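Side-chain contacts in ferredoxin NADP reductase (Plasmodium falciparum, PDB 3JQQ), which passes electrons between ferredoxin and NADP(H) through its FAD in the apicoplast and may serve the last step of isoprenoid precursor synthesis: residues B[136-139]-B[140-143]; B[229-232]-B[233-237]; B[193-197]-B[198-202]; B[183-186]-B[187-190]; B[163-166]-B[167-170]. The protein carries 1 engineered substitution. All blocks are in the same frame, centred on the assembly; numbering follows the deposited sequence.

Interaction 1: B[136-139]-B[140-143]. With FAD (flavin-adenine dinucleotide), chain I.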
# COMPACT_ATOMS: atom_id res chain seq x y z
N GLY B 136 10.90 -6.23 3.04
CA GLY B 136 10.84 -5.39 1.85
C GLY B 136 12.27 -5.14 1.39
O GLY B 136 13.22 -5.47 2.11
N TYR B 137 12.43 -4.57 0.21
CA TYR B 137 13.76 -4.34 -0.35
C TYR B 137 14.55 -3.30 0.44
O TYR B 137 15.65 -3.59 0.93
CB TYR B 137 13.67 -3.95 -1.83
CG TYR B 137 15.00 -3.66 -2.48
CD1 TYR B 137 15.97 -4.66 -2.60
CD2 TYR B 137 15.29 -2.41 -3.00
CE1 TYR B 137 17.19 -4.40 -3.20
CE2 TYR B 137 16.50 -2.14 -3.61
CZ TYR B 137 17.45 -3.14 -3.71
OH TYR B 137 18.66 -2.88 -4.31
N CYS B 138 13.99 -2.10 0.57
CA CYS B 138 14.61 -1.06 1.38
C CYS B 138 14.48 -1.38 2.88
O CYS B 138 15.41 -1.15 3.65
CB CYS B 138 13.99 0.30 1.07
SG CYS B 138 14.87 1.71 1.78
N SER B 139 13.33 -1.92 3.29
CA SER B 139 13.10 -2.25 4.69
C SER B 139 14.22 -3.09 5.30
O SER B 139 14.68 -2.82 6.41
CB SER B 139 11.76 -2.97 4.87
OG SER B 139 10.70 -2.15 4.41
N GLY B 140 14.66 -4.12 4.57
CA GLY B 140 15.73 -4.99 5.04
C GLY B 140 17.06 -4.25 5.12
O GLY B 140 17.85 -4.49 6.03
N PHE B 141 17.30 -3.36 4.17
CA PHE B 141 18.51 -2.54 4.16
C PHE B 141 18.56 -1.63 5.38
O PHE B 141 19.59 -1.51 6.04
CB PHE B 141 18.58 -1.75 2.85
CG PHE B 141 19.53 -0.58 2.89
CD1 PHE B 141 20.90 -0.76 2.79
CD2 PHE B 141 19.03 0.71 2.98
CE1 PHE B 141 21.75 0.33 2.81
CE2 PHE B 141 19.88 1.80 3.00
CZ PHE B 141 21.25 1.61 2.92
N ILE B 142 17.43 -0.98 5.70
CA ILE B 142 17.35 -0.13 6.88
C ILE B 142 17.46 -0.96 8.15
O ILE B 142 18.12 -0.57 9.12
CB ILE B 142 16.05 0.67 6.91
CG1 ILE B 142 15.98 1.59 5.69
CG2 ILE B 142 15.92 1.46 8.20
CD1 ILE B 142 14.57 1.99 5.32
N LYS B 143 16.80 -2.11 8.14
CA LYS B 143 16.84 -3.04 9.26
C LYS B 143 18.28 -3.27 9.66
O LYS B 143 18.64 -3.20 10.83
CB LYS B 143 16.22 -4.37 8.84
CG LYS B 143 15.40 -5.07 9.90
CD LYS B 143 16.16 -5.30 11.19
CE LYS B 143 15.45 -6.34 12.05
NZ LYS B 143 15.40 -5.94 13.48
PA FAD I . 9.20 -3.40 -1.37
O1A FAD I . 9.21 -2.33 -2.44
O2A FAD I . 10.36 -4.34 -1.54
O5B FAD I . 7.79 -4.18 -1.38
C5B FAD I . 6.58 -3.51 -1.09
C4B FAD I . 5.71 -4.33 -0.15
O4B FAD I . 5.50 -5.63 -0.68
C3B FAD I . 6.36 -4.51 1.21
O3B FAD I . 5.36 -4.48 2.19
C2B FAD I . 6.97 -5.89 1.15
O2B FAD I . 6.94 -6.51 2.42
C1B FAD I . 6.08 -6.63 0.16
N9A FAD I . 6.83 -7.59 -0.66
C8A FAD I . 7.95 -7.34 -1.42
N7A FAD I . 8.32 -8.49 -2.03
C5A FAD I . 7.45 -9.47 -1.68
C6A FAD I . 7.36 -10.81 -2.02
N6A FAD I . 8.31 -11.38 -2.76
N1A FAD I . 6.34 -11.57 -1.50
C2A FAD I . 5.41 -11.00 -0.65
N3A FAD I . 5.51 -9.66 -0.32
C4A FAD I . 6.51 -8.91 -0.83
N1 FAD I . 7.42 4.83 3.90
C2 FAD I . 7.87 5.00 5.19
O2 FAD I . 8.13 4.01 5.87
N3 FAD I . 8.03 6.27 5.70
C4 FAD I . 7.74 7.38 4.93
O4 FAD I . 7.88 8.51 5.39
C4X FAD I . 7.28 7.21 3.63
N5 FAD I . 6.98 8.31 2.86
C5X FAD I . 6.52 8.12 1.57
C6 FAD I . 6.22 9.23 0.79
C7 FAD I . 5.77 9.06 -0.51
C7M FAD I . 5.44 10.27 -1.35
C8 FAD I . 5.61 7.78 -1.02
C8M FAD I . 5.11 7.57 -2.43
C9 FAD I . 5.91 6.67 -0.24
C9A FAD I . 6.37 6.83 1.06
N10 FAD I . 6.67 5.72 1.83
C10 FAD I . 7.12 5.92 3.12
C1' FAD I . 6.68 4.32 1.24
C2' FAD I . 8.11 3.82 0.97
O2' FAD I . 8.67 4.58 -0.07
C3' FAD I . 8.23 2.35 0.54
O3' FAD I . 7.22 2.01 -0.39
C4' FAD I . 8.22 1.36 1.70
O4' FAD I . 9.37 1.57 2.49
C5' FAD I . 8.26 -0.08 1.18
O5' FAD I . 9.45 -0.22 0.45
P FAD I . 10.30 -1.60 0.47
O1P FAD I . 11.38 -1.54 -0.58
O2P FAD I . 10.89 -1.87 1.84
O3P FAD I . 9.22 -2.72 0.09
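At the start of helix 137-144, C138 and I142 meet one turn apart: C138 SG lies 3.6 Å from I142 CD1, and the same pair is bonded through the backbone, where C138 O accepts I142 N at 2.9 Å. With SG anti to its own backbone N (chi1 -169°), the sulfur lies beside the carbonyl carbon and is carried onto the isoleucine methyl. The next bond of the ladder runs from K143 N to S139 O, while G140 N reaches G136 O at 3.2 Å.

The amides of the first turn have no earlier helical carbonyl to use, and the pyrophosphate of FAD supplies their acceptors. Y137 N binds FAD O2A at 2.7 Å, C138 N binds FAD O1P almost straight (173°), and FAD O2P is gripped twice by S139, through N and, at 2.6 Å, through OG. That hydroxyl also bonds to H121 N on strand 114-123. K143 NZ forms a salt bridge with E34, and the F141 ring meets Y59 edge to face.

Both phosphates thus sit at the positive end of the helix dipole, where backbone N-H groups not used within the helix, with the S139 hydroxyl, probably offset part of the pyrophosphate charge; R101 of strand 101-104 also bonds to FAD.

Interaction 2: B[229-232]-B[233-237]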
# COMPACT_ATOMS: atom_id res chain seq x y z
N LEU B 229 4.81 15.28 19.66
CA LEU B 229 3.38 15.56 19.64
C LEU B 229 2.86 15.92 21.03
O LEU B 229 2.05 16.84 21.18
CB LEU B 229 2.59 14.38 19.07
CG LEU B 229 2.66 14.15 17.55
CD1 LEU B 229 2.00 12.83 17.17
CD2 LEU B 229 2.04 15.31 16.79
N GLU B 230 3.33 15.19 22.04
CA GLU B 230 2.94 15.48 23.42
C GLU B 230 3.58 16.78 23.90
O GLU B 230 2.99 17.50 24.71
CB GLU B 230 3.30 14.32 24.34
CG GLU B 230 2.30 13.17 24.29
CD GLU B 230 2.64 12.04 25.23
OE1 GLU B 230 3.85 11.83 25.50
OE2 GLU B 230 1.71 11.36 25.71
N TYR B 231 4.77 17.08 23.40
CA TYR B 231 5.45 18.31 23.78
C TYR B 231 4.74 19.54 23.22
O TYR B 231 4.67 20.58 23.88
CB TYR B 231 6.91 18.30 23.32
CG TYR B 231 7.59 19.65 23.43
CD1 TYR B 231 8.18 20.06 24.63
CD2 TYR B 231 7.64 20.52 22.35
CE1 TYR B 231 8.79 21.30 24.73
CE2 TYR B 231 8.26 21.75 22.45
CZ TYR B 231 8.83 22.14 23.64
OH TYR B 231 9.44 23.37 23.74
N PHE B 232 4.21 19.41 22.01
CA PHE B 232 3.50 20.52 21.39
C PHE B 232 2.17 20.78 22.10
O PHE B 232 1.77 21.93 22.28
CB PHE B 232 3.28 20.27 19.90
CG PHE B 232 4.55 20.18 19.11
CD1 PHE B 232 4.78 19.10 18.27
CD2 PHE B 232 5.52 21.17 19.20
CE1 PHE B 232 5.95 19.00 17.53
CE2 PHE B 232 6.69 21.08 18.47
CZ PHE B 232 6.91 20.00 17.63
N GLN B 233 1.50 19.71 22.50
CA GLN B 233 0.19 19.82 23.15
C GLN B 233 0.32 20.37 24.57
O GLN B 233 -0.61 20.99 25.08
CB GLN B 233 -0.51 18.46 23.16
CG GLN B 233 -2.03 18.54 23.21
CD GLN B 233 -2.69 17.25 22.77
OE1 GLN B 233 -2.08 16.18 22.78
NE2 GLN B 233 -3.96 17.34 22.39
N LYS B 234 1.47 20.16 25.19
CA LYS B 234 1.74 20.66 26.53
C LYS B 234 2.17 22.13 26.50
O LYS B 234 1.75 22.93 27.34
CB LYS B 234 2.81 19.80 27.21
CG LYS B 234 3.08 20.16 28.67
CD LYS B 234 4.13 19.25 29.29
CE LYS B 234 5.47 19.38 28.57
NZ LYS B 234 6.53 18.53 29.19
N MET B 235 3.00 22.48 25.53
CA MET B 235 3.60 23.81 25.44
C MET B 235 2.74 24.82 24.67
O MET B 235 2.82 26.03 24.93
CB MET B 235 4.99 23.73 24.80
CG MET B 235 6.13 23.53 25.78
SD MET B 235 6.86 25.09 26.32
CE MET B 235 5.47 25.84 27.17
N TYR B 236 1.94 24.34 23.73
CA TYR B 236 1.10 25.20 22.93
C TYR B 236 -0.34 24.69 22.91
O TYR B 236 -0.90 24.43 21.85
CB TYR B 236 1.65 25.29 21.50
CG TYR B 236 3.08 25.76 21.44
CD1 TYR B 236 3.38 27.12 21.46
CD2 TYR B 236 4.13 24.86 21.38
CE1 TYR B 236 4.69 27.56 21.41
CE2 TYR B 236 5.44 25.29 21.34
CZ TYR B 236 5.72 26.64 21.35
OH TYR B 236 7.02 27.07 21.30
N PRO B 237 -0.93 24.56 24.11
CA PRO B 237 -2.24 23.92 24.27
C PRO B 237 -3.37 24.68 23.59
O PRO B 237 -4.41 24.09 23.30
CB PRO B 237 -2.44 23.93 25.79
CG PRO B 237 -1.63 25.09 26.26
CD PRO B 237 -0.42 25.11 25.37
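Y231 and M235, one turn apart at the end of helix 226-235, make the defining side-chain contact. M235 CG lies over one face of the tyrosine ring, 4.0 Å from the centroid of Y231 and 29° off the ring normal, which is a CH-pi contact; its closest approach is to Y231 CE1, at 3.6 Å. The sulfur follows as an oblique Met-aromatic contact, M235 SD standing 5.2 Å from the centroid of the Y231 ring. Y231 CG is anti to the backbone N (chi1 168°), which swings the ring toward the following turn, and the methionine chain bends at its second and third torsions to lie across it.

Backbone bonds form the second group. Q233, K234, M235 and Y236 donate to L229, E230, Y231 and F232, the last being the shortest, Y236 N to F232 O at 2.8 Å. Y236 is the first residue to leave helical backbone angles, yet its amide still completes the ladder.

Polar and aromatic partners beyond the turn come third. Y231 OH bonds to L200 O, Y236 stacks on F193, and on the buried flank L229 and F232 rest on I186 and L189 of helix 183-192. Helix 226-235 is the crossover of the beta-alpha-beta unit with strands 211-217 and 240-246, L229 and Q233 touching I242.

The tyrosine therefore works in two ways: its hydroxyl ties the helix to the loop around L200, while its ring, held at that end by the bond, offers the methionine a polarisable, largely apolar surface.

Interaction 3: B[193-197]-B[198-202]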
# COMPACT_ATOMS: atom_id res chain seq x y z
N PHE B 193 6.64 26.02 15.23
CA PHE B 193 6.81 26.24 16.66
C PHE B 193 8.27 26.40 17.07
O PHE B 193 8.60 26.40 18.26
CB PHE B 193 6.16 25.11 17.47
CG PHE B 193 4.66 25.07 17.34
CD1 PHE B 193 3.89 26.17 17.67
CD2 PHE B 193 4.02 23.91 16.91
CE1 PHE B 193 2.51 26.13 17.56
CE2 PHE B 193 2.64 23.86 16.80
CZ PHE B 193 1.88 24.97 17.13
N ALA B 194 9.15 26.52 16.08
CA ALA B 194 10.58 26.75 16.33
C ALA B 194 11.24 25.66 17.17
O ALA B 194 12.14 25.94 17.97
CB ALA B 194 10.80 28.12 16.96
N TYR B 195 10.81 24.42 16.98
CA TYR B 195 11.30 23.29 17.76
C TYR B 195 12.83 23.20 17.82
O TYR B 195 13.51 23.27 16.80
CB TYR B 195 10.76 21.97 17.22
CG TYR B 195 11.02 20.79 18.12
CD1 TYR B 195 10.12 20.47 19.13
CD2 TYR B 195 12.15 20.00 17.97
CE1 TYR B 195 10.35 19.39 19.97
CE2 TYR B 195 12.39 18.92 18.81
CZ TYR B 195 11.48 18.62 19.81
OH TYR B 195 11.69 17.55 20.65
N ASP B 196 13.34 23.04 19.04
CA ASP B 196 14.75 22.74 19.25
C ASP B 196 14.90 21.74 20.39
O ASP B 196 14.56 22.03 21.54
CB ASP B 196 15.55 24.01 19.54
CG ASP B 196 17.03 23.74 19.69
OD1 ASP B 196 17.42 22.55 19.67
OD2 ASP B 196 17.80 24.71 19.84
N LYS B 197 15.41 20.56 20.06
CA LYS B 197 15.57 19.48 21.02
C LYS B 197 16.43 19.93 22.19
O LYS B 197 16.20 19.55 23.33
CB LYS B 197 16.20 18.26 20.34
CG LYS B 197 15.90 16.93 21.02
CD LYS B 197 16.53 15.75 20.28
CE LYS B 197 17.99 15.56 20.67
NZ LYS B 197 18.57 14.33 20.06
N ASN B 198 17.43 20.75 21.88
CA ASN B 198 18.39 21.20 22.87
C ASN B 198 17.99 22.51 23.56
O ASN B 198 18.77 23.07 24.34
CB ASN B 198 19.79 21.30 22.25
CG ASN B 198 20.33 19.95 21.82
OD1 ASN B 198 20.43 19.03 22.64
ND2 ASN B 198 20.69 19.82 20.55
N ASN B 199 16.79 22.99 23.27
CA ASN B 199 16.26 24.17 23.95
C ASN B 199 14.73 24.14 24.06
O ASN B 199 14.04 25.06 23.62
CB ASN B 199 16.74 25.46 23.28
CG ASN B 199 18.18 25.79 23.64
OD1 ASN B 199 18.52 25.95 24.82
ND2 ASN B 199 19.04 25.91 22.63
N LEU B 200 14.22 23.08 24.67
CA LEU B 200 12.78 22.85 24.78
C LEU B 200 12.11 23.72 25.83
O LEU B 200 10.89 23.83 25.87
CB LEU B 200 12.51 21.37 25.09
CG LEU B 200 13.00 20.34 24.06
CD1 LEU B 200 13.11 18.96 24.69
CD2 LEU B 200 12.09 20.32 22.84
N TYR B 201 12.92 24.34 26.69
CA TYR B 201 12.39 25.15 27.79
C TYR B 201 12.14 26.60 27.38
O TYR B 201 11.66 27.41 28.18
CB TYR B 201 13.34 25.09 28.99
CG TYR B 201 14.80 25.06 28.60
CD1 TYR B 201 15.43 23.86 28.32
CD2 TYR B 201 15.54 26.23 28.50
CE1 TYR B 201 16.76 23.82 27.95
CE2 TYR B 201 16.87 26.20 28.13
CZ TYR B 201 17.48 24.99 27.86
OH TYR B 201 18.80 24.96 27.49
N ASN B 202 12.46 26.92 26.14
CA ASN B 202 12.17 28.24 25.58
C ASN B 202 10.89 28.20 24.74
O ASN B 202 10.63 27.21 24.05
CB ASN B 202 13.34 28.73 24.72
CG ASN B 202 14.64 28.83 25.50
OD1 ASN B 202 14.69 29.42 26.58
ND2 ASN B 202 15.70 28.24 24.95
O HOH W 1 19.81 21.88 18.41
O HOH W 2 16.51 20.96 25.68
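D196 OD1 is gripped by two donors: N198 N at 2.9 Å, coming from above the carboxylate plane, and a water at 2.8 Å that in turn accepts a bond from N198 ND2. The other carboxylate oxygen serves the next residue, N199 ND2 reaching D196 OD2 at 3.3 Å, again from above the carboxylate plane but with the oxygen lying close to the plane of the amide. The two side chains run alongside each other and point the same way, their flat ends turned 84° apart. Because D196 CG is anti to its backbone N (chi1 -177°), the carboxylate is placed beside its own carbonyl carbon and over the amides that follow.

The main chain turns in the same place. N199 N donates to D196 O at 3.0 Å, and a second water spans K197 O and L200 N, giving to the former and accepting from the latter.

Apolar cover comes from L200, whose CD2 lies 3.5 Å from Y195 CE1, obliquely to the ring, and 3.3 Å from D196 O. Y195 also touches M111.

The bond from N198 N to D196 OD1 makes an Asx turn, and the bond from N199 N to D196 O closes a main-chain turn on top of it; a type I turn from N199 to N202 follows. Together they shape the surface loop that joins helix 183-192 to strand 211-217 in the NADP-binding domain, away from the ligand sites.

Interaction 4: B[183-186]-B[187-190]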
# COMPACT_ATOMS: atom_id res chain seq x y z
N SER B 183 4.78 12.18 9.39
CA SER B 183 6.12 12.72 9.18
C SER B 183 6.20 14.18 8.71
O SER B 183 6.83 15.00 9.37
CB SER B 183 6.93 11.81 8.25
OG SER B 183 7.48 10.73 8.98
N PRO B 184 5.57 14.51 7.57
CA PRO B 184 5.67 15.89 7.11
C PRO B 184 4.98 16.87 8.06
O PRO B 184 5.31 18.06 8.06
CB PRO B 184 4.95 15.87 5.76
CG PRO B 184 4.03 14.70 5.84
CD PRO B 184 4.75 13.68 6.67
N TYR B 185 4.04 16.38 8.86
CA TYR B 185 3.36 17.23 9.83
C TYR B 185 4.28 17.54 11.00
O TYR B 185 4.22 18.63 11.58
CB TYR B 185 2.06 16.59 10.31
CG TYR B 185 1.07 16.30 9.19
CD1 TYR B 185 0.35 15.11 9.17
CD2 TYR B 185 0.88 17.20 8.16
CE1 TYR B 185 -0.55 14.84 8.16
CE2 TYR B 185 -0.02 16.94 7.13
CZ TYR B 185 -0.73 15.76 7.14
OH TYR B 185 -1.62 15.49 6.12
N ILE B 186 5.13 16.59 11.35
CA ILE B 186 6.16 16.80 12.35
C ILE B 186 7.14 17.86 11.85
O ILE B 186 7.57 18.74 12.60
CB ILE B 186 6.93 15.50 12.67
CG1 ILE B 186 5.97 14.43 13.21
CG2 ILE B 186 8.06 15.77 13.65
CD1 ILE B 186 5.11 14.90 14.36
N SER B 187 7.49 17.77 10.57
CA SER B 187 8.36 18.74 9.93
C SER B 187 7.74 20.13 10.00
O SER B 187 8.39 21.10 10.41
CB SER B 187 8.62 18.35 8.47
OG SER B 187 9.43 19.31 7.81
N PHE B 188 6.48 20.23 9.59
CA PHE B 188 5.74 21.48 9.67
C PHE B 188 5.78 22.07 11.08
O PHE B 188 6.09 23.25 11.26
CB PHE B 188 4.29 21.29 9.24
CG PHE B 188 4.12 20.90 7.79
CD1 PHE B 188 2.93 20.37 7.34
CD2 PHE B 188 5.16 21.07 6.89
CE1 PHE B 188 2.77 20.01 6.01
CE2 PHE B 188 5.01 20.71 5.56
CZ PHE B 188 3.81 20.19 5.12
N LEU B 189 5.46 21.24 12.08
CA LEU B 189 5.37 21.72 13.46
C LEU B 189 6.70 22.22 13.98
O LEU B 189 6.77 23.20 14.72
CB LEU B 189 4.83 20.61 14.38
CG LEU B 189 3.37 20.18 14.20
CD1 LEU B 189 3.07 18.96 15.06
CD2 LEU B 189 2.42 21.32 14.54
N LYS B 190 7.78 21.54 13.59
CA LYS B 190 9.11 21.94 14.00
C LYS B 190 9.47 23.31 13.43
O LYS B 190 10.15 24.10 14.09
CB LYS B 190 10.15 20.89 13.60
CG LYS B 190 10.11 19.63 14.46
CD LYS B 190 11.01 18.54 13.91
CE LYS B 190 11.04 17.33 14.82
NZ LYS B 190 11.83 16.21 14.23
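Buried packing between successive turns of a helix, led by Y185 and F188, describes this contact, in which the first two turns of helix 183-192 run through the interior close to the centre of the chain, between the parallel sheet of the NADP-binding domain and the FAD-binding side. Y185 and F188 meet three residues apart: F188 CD1 lies in the plane of the tyrosine ring, at its edge, 3.9 Å from Y185 CD2. The phenylalanine also stands over a backbone carbonyl, with P184 O above one face and 3.1 Å from F188 CG; F188 CG is anti to the carbonyl carbon (chi1 -65°), which turns the ring back over that oxygen. The same oxygen accepts F188 N at 2.9 Å.

On another flank, I186 CG2 touches the extended chain of K190, meeting CE at 3.6 Å. That aliphatic contact lets the lysine run past the isoleucine until NZ reaches S106 O. The backbone ladder is regular: S187 N donates to S183 O, and L189 and K190 donate to Y185 and I186.

Polar ends in this buried setting have partners: Y185 OH bonds to I176 O and S187 OG to S107 O. Y185 also stacks on F175, and F188 meets Y282 edge to face.

A helix that follows the first strand of the parallel sheet, 173-178, and starts beside the cofactor, with the side chain of S183 about 4 Å from FAD at the nearest atoms, is typical of the nucleotide-binding domain of the ferredoxin-NADP reductase family.

Interaction 5: B[163-166]-B[167-170]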
# COMPACT_ATOMS: atom_id res chain seq x y z
N PRO B 163 2.22 26.86 2.90
CA PRO B 163 2.11 28.18 2.28
C PRO B 163 3.31 29.03 2.66
O PRO B 163 3.74 29.01 3.81
CB PRO B 163 0.84 28.75 2.91
CG PRO B 163 0.03 27.55 3.29
CD PRO B 163 1.03 26.51 3.69
N ASN B 164 3.84 29.79 1.70
CA ASN B 164 5.11 30.49 1.89
C ASN B 164 5.13 31.63 2.92
O ASN B 164 6.17 32.24 3.15
CB ASN B 164 5.66 30.99 0.54
CG ASN B 164 4.66 31.83 -0.23
OD1 ASN B 164 3.47 31.51 -0.27
ND2 ASN B 164 5.14 32.89 -0.86
N ASP B 165 3.99 31.90 3.53
CA ASP B 165 3.90 32.97 4.53
C ASP B 165 3.12 32.53 5.76
O ASP B 165 2.59 33.35 6.50
CB ASP B 165 3.25 34.21 3.92
CG ASP B 165 1.91 33.90 3.28
OD1 ASP B 165 1.38 32.80 3.52
OD2 ASP B 165 1.38 34.77 2.55
N ALA B 166 3.07 31.22 5.98
CA ALA B 166 2.25 30.63 7.04
C ALA B 166 2.47 31.27 8.41
O ALA B 166 1.51 31.62 9.10
CB ALA B 166 2.46 29.13 7.10
N ILE B 167 3.73 31.38 8.82
CA ILE B 167 4.04 31.98 10.12
C ILE B 167 3.63 33.45 10.21
O ILE B 167 3.09 33.89 11.22
CB ILE B 167 5.54 31.86 10.44
CG1 ILE B 167 5.98 30.39 10.41
CG2 ILE B 167 5.84 32.48 11.80
CD1 ILE B 167 7.45 30.19 10.73
N GLN B 168 3.93 34.24 9.19
CA GLN B 168 3.56 35.64 9.22
C GLN B 168 2.05 35.87 9.25
O GLN B 168 1.60 36.70 9.99
CB GLN B 168 4.23 36.48 8.15
CG GLN B 168 3.66 36.35 6.75
CD GLN B 168 3.42 37.70 6.04
OE1 GLN B 168 3.11 38.71 6.68
NE2 GLN B 168 3.54 37.71 4.71
N LYS B 169 1.29 35.11 8.47
CA LYS B 169 -0.16 35.28 8.39
C LYS B 169 -0.86 34.48 9.48
O LYS B 169 -2.08 34.55 9.62
CB LYS B 169 -0.68 34.84 7.02
CG LYS B 169 -0.08 35.59 5.84
CD LYS B 169 -0.48 37.06 5.86
CE LYS B 169 0.14 37.81 4.68
NZ LYS B 169 -0.18 39.27 4.71
N ASN B 170 -0.08 33.73 10.24
CA ASN B 170 -0.64 32.87 11.28
C ASN B 170 -1.78 32.01 10.76
O ASN B 170 -2.86 31.96 11.35
CB ASN B 170 -1.08 33.70 12.49
CG ASN B 170 0.08 34.31 13.23
OD1 ASN B 170 1.12 33.68 13.41
ND2 ASN B 170 -0.08 35.56 13.67
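The chain makes a type I turn from P163 to A166, closed by A166 N to P163 O, and passes straight into a short, weakly bonded helix, where K169 N donates to D165 O at 2.9 Å.

The side chains of Q168 and K169 both lean on D165. Its CG sits between the backbone N and the carbonyl carbon (chi1 54°), which puts the carboxylate where K169 can cross it. Q168 comes at the CB end: Q168 CG is 3.6 Å from D165 CB, and a bend in the glutamine at chi2 (133°) folds its amide back so that NE2 lies at the same distance from D165 CB. K169 crosses the acid on a slant, K169 CG standing 3.7 Å from D165 CG and K169 CE 3.9 Å from D165 OD2. The charged ends do not meet, K169 NZ being 5.2 Å from D165 OD2, so the contact is mainly of the aliphatic lysine chain with the acid, with probably only a weak charge attraction.

N170, with positive phi, ends the helix as the C-prime residue of a Schellman motif: N170 N gives a weak bond to I167 O, and T171 N to A166 O completes it. N170 OD1 accepts T208 N.

This surface turn thus links strand 150-157 to strand 173-178: P163 and A166 pack on F173, P163 also reaches E280 and Y282 of strand 280-285, and I167 rests on Y207.

How the interactions relate
Along the chain the order is interaction 1, 5, 4, 3 and 2. Interaction 1 stands apart on helix 137-144 in the FAD-binding domain, its centre about 24 Å from that of interaction 4 and about 37 Å from that of interaction 5. Interactions 4, 3 and 2 form a connected group in the NADP-binding domain: helices 183-192 and 226-235 pack against each other, and the loop 193-202 that leaves the first helix is bound to the second. Interaction 5 precedes strand 173-178 and touches none of the others. The flavin pyrophosphate site and the packed helices of the nucleotide domain thus lie in separate domains, and helix 183-192 starts beside FAD.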